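Local coordinates for cell cycle regulatory protein GcrA (Caulobacter crescentus, PDB 5YIU) that probably activates transcription as a cell cycle regulator, binding DNA through its small N-terminal helical domain, at residues S26-Q31 and N38-K43. Numbering follows the deposited sequence.
Sequences SQIAKQ and NAVIGK
Val40 on helix 37-47 bridges Ile28 and Ala29, two neighbours on helix 25-32, and does so entirely through apolar contact. Its CB points at the facing helix and splits into two methyls that take separate partners. CG1 of Val40, anti to the backbone N of the same residue (chi1 166°), is the branch directed at Ile28, whose CG2 it meets at 4.0 Å. The other branch, CG2 of Val40, lies 3.8 Å from both CA and CB of Ala29. A beta-branched valine suits this place because its short fork serves both residues at once without a long, flexible chain. Ala29 suits its own place by being small: its single methyl lets Val40 reach the backbone itself, and the CA atoms of Ala29 and Val40 stand just 6.3 Å apart. Ile28 is larger, and its side chain also packs on Leu18 and Trp19 of helix 9-21. All three residues are buried, and no hydrogen bond crosses between the segments. Ala25 and Val35 extend the apolar surroundings of Val40. Helices 25-32 and 37-47, joined by a brief turn, form the helix-turn-helix unit, and helix 9-21 completes a compact three-helix DNA-binding domain; helix 37-47, second of the pair, is probably the recognition helix, as in other helix-turn-helix proteins.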
loop_
_atom_site.group_PDB
_atom_site.type_symbol
_atom_site.label_atom_id
_atom_site.label_comp_id
_atom_site.label_asym_id
_atom_site.label_seq_id
_atom_site.Cartn_x
_atom_site.Cartn_y
_atom_site.Cartn_z
ATOM N N SER A 26 6.854 1.361 -4.968
ATOM C CA SER A 26 6.398 1.797 -6.287
ATOM C C SER A 26 5.529 0.743 -6.949
ATOM O O SER A 26 4.450 1.042 -7.450
ATOM C CB SER A 26 7.589 2.103 -7.194
ATOM O OG SER A 26 8.014 3.437 -7.021
ATOM N N GLN A 27 6.015 -0.495 -6.950
ATOM C CA GLN A 27 5.284 -1.586 -7.585
ATOM C C GLN A 27 3.969 -1.822 -6.876
ATOM O O GLN A 27 2.941 -2.039 -7.509
ATOM C CB GLN A 27 6.106 -2.873 -7.534
ATOM C CG GLN A 27 7.291 -2.926 -8.473
ATOM C CD GLN A 27 8.122 -4.196 -8.292
ATOM O OE1 GLN A 27 8.797 -4.381 -7.269
ATOM N NE2 GLN A 27 8.072 -5.080 -9.285
ATOM N N ILE A 28 4.005 -1.788 -5.550
ATOM C CA ILE A 28 2.790 -2.002 -4.772
ATOM C C ILE A 28 1.760 -0.902 -5.024
ATOM O O ILE A 28 0.576 -1.183 -5.187
ATOM C CB ILE A 28 3.117 -2.113 -3.270
ATOM C CG1 ILE A 28 3.946 -3.379 -3.014
ATOM C CG2 ILE A 28 1.844 -2.102 -2.436
ATOM C CD1 ILE A 28 4.472 -3.499 -1.620
ATOM N N ALA A 29 2.216 0.346 -5.076
ATOM C CA ALA A 29 1.318 1.455 -5.384
ATOM C C ALA A 29 0.656 1.248 -6.743
ATOM O O ALA A 29 -0.550 1.483 -6.905
ATOM C CB ALA A 29 2.066 2.773 -5.351
ATOM N N LYS A 30 1.451 0.804 -7.715
ATOM C CA LYS A 30 0.949 0.588 -9.068
ATOM C C LYS A 30 -0.119 -0.504 -9.075
ATOM O O LYS A 30 -1.156 -0.368 -9.723
ATOM C CB LYS A 30 2.101 0.211 -10.003
ATOM C CG LYS A 30 1.781 0.309 -11.486
ATOM C CD LYS A 30 1.531 -1.057 -12.096
ATOM C CE LYS A 30 1.313 -0.958 -13.599
ATOM N NZ LYS A 30 1.044 -2.291 -14.207
ATOM N N GLN A 31 0.125 -1.582 -8.344
ATOM C CA GLN A 31 -0.840 -2.679 -8.305
ATOM C C GLN A 31 -2.117 -2.350 -7.522
ATOM O O GLN A 31 -3.207 -2.752 -7.910
ATOM C CB GLN A 31 -0.179 -3.956 -7.787
ATOM C CG GLN A 31 0.929 -4.445 -8.709
ATOM C CD GLN A 31 1.447 -5.820 -8.352
ATOM O OE1 GLN A 31 0.723 -6.649 -7.796
ATOM N NE2 GLN A 31 2.713 -6.070 -8.671
ATOM N N ASN A 38 4.855 7.017 -1.778
ATOM C CA ASN A 38 5.083 7.488 -0.423
ATOM C C ASN A 38 3.951 7.134 0.529
ATOM O O ASN A 38 4.190 6.883 1.710
ATOM C CB ASN A 38 5.332 8.997 -0.411
ATOM C CG ASN A 38 6.706 9.366 -0.943
ATOM O OD1 ASN A 38 7.516 8.495 -1.268
ATOM N ND2 ASN A 38 6.970 10.663 -1.036
ATOM N N ALA A 39 2.718 7.097 0.022
ATOM C CA ALA A 39 1.600 6.731 0.878
ATOM C C ALA A 39 1.675 5.242 1.246
ATOM O O ALA A 39 1.354 4.855 2.377
ATOM C CB ALA A 39 0.272 7.078 0.220
ATOM N N VAL A 40 2.130 4.412 0.307
ATOM C CA VAL A 40 2.376 3.005 0.606
ATOM C C VAL A 40 3.439 2.867 1.703
ATOM O O VAL A 40 3.272 2.106 2.653
ATOM C CB VAL A 40 2.776 2.229 -0.668
ATOM C CG1 VAL A 40 3.367 0.876 -0.319
ATOM C CG2 VAL A 40 1.574 2.078 -1.600
ATOM N N ILE A 41 4.533 3.616 1.574
ATOM C CA ILE A 41 5.578 3.587 2.595
ATOM C C ILE A 41 5.023 3.958 3.971
ATOM O O ILE A 41 5.284 3.277 4.965
ATOM C CB ILE A 41 6.765 4.505 2.221
ATOM C CG1 ILE A 41 7.517 3.903 1.027
ATOM C CG2 ILE A 41 7.699 4.706 3.420
ATOM C CD1 ILE A 41 8.565 4.829 0.399
ATOM N N GLY A 42 4.220 5.014 4.029
ATOM C CA GLY A 42 3.621 5.391 5.290
ATOM C C GLY A 42 2.787 4.282 5.902
ATOM O O GLY A 42 2.818 4.062 7.122
ATOM N N LYS A 43 2.006 3.597 5.072
ATOM C CA LYS A 43 1.176 2.500 5.560
ATOM C C LYS A 43 2.013 1.317 6.048
ATOM O O LYS A 43 1.697 0.723 7.077
ATOM C CB LYS A 43 0.178 2.063 4.482
ATOM C CG LYS A 43 -0.794 0.979 4.917
ATOM C CD LYS A 43 -1.626 1.402 6.114
ATOM C CE LYS A 43 -2.729 0.397 6.382
ATOM N NZ LYS A 43 -3.523 0.771 7.591
#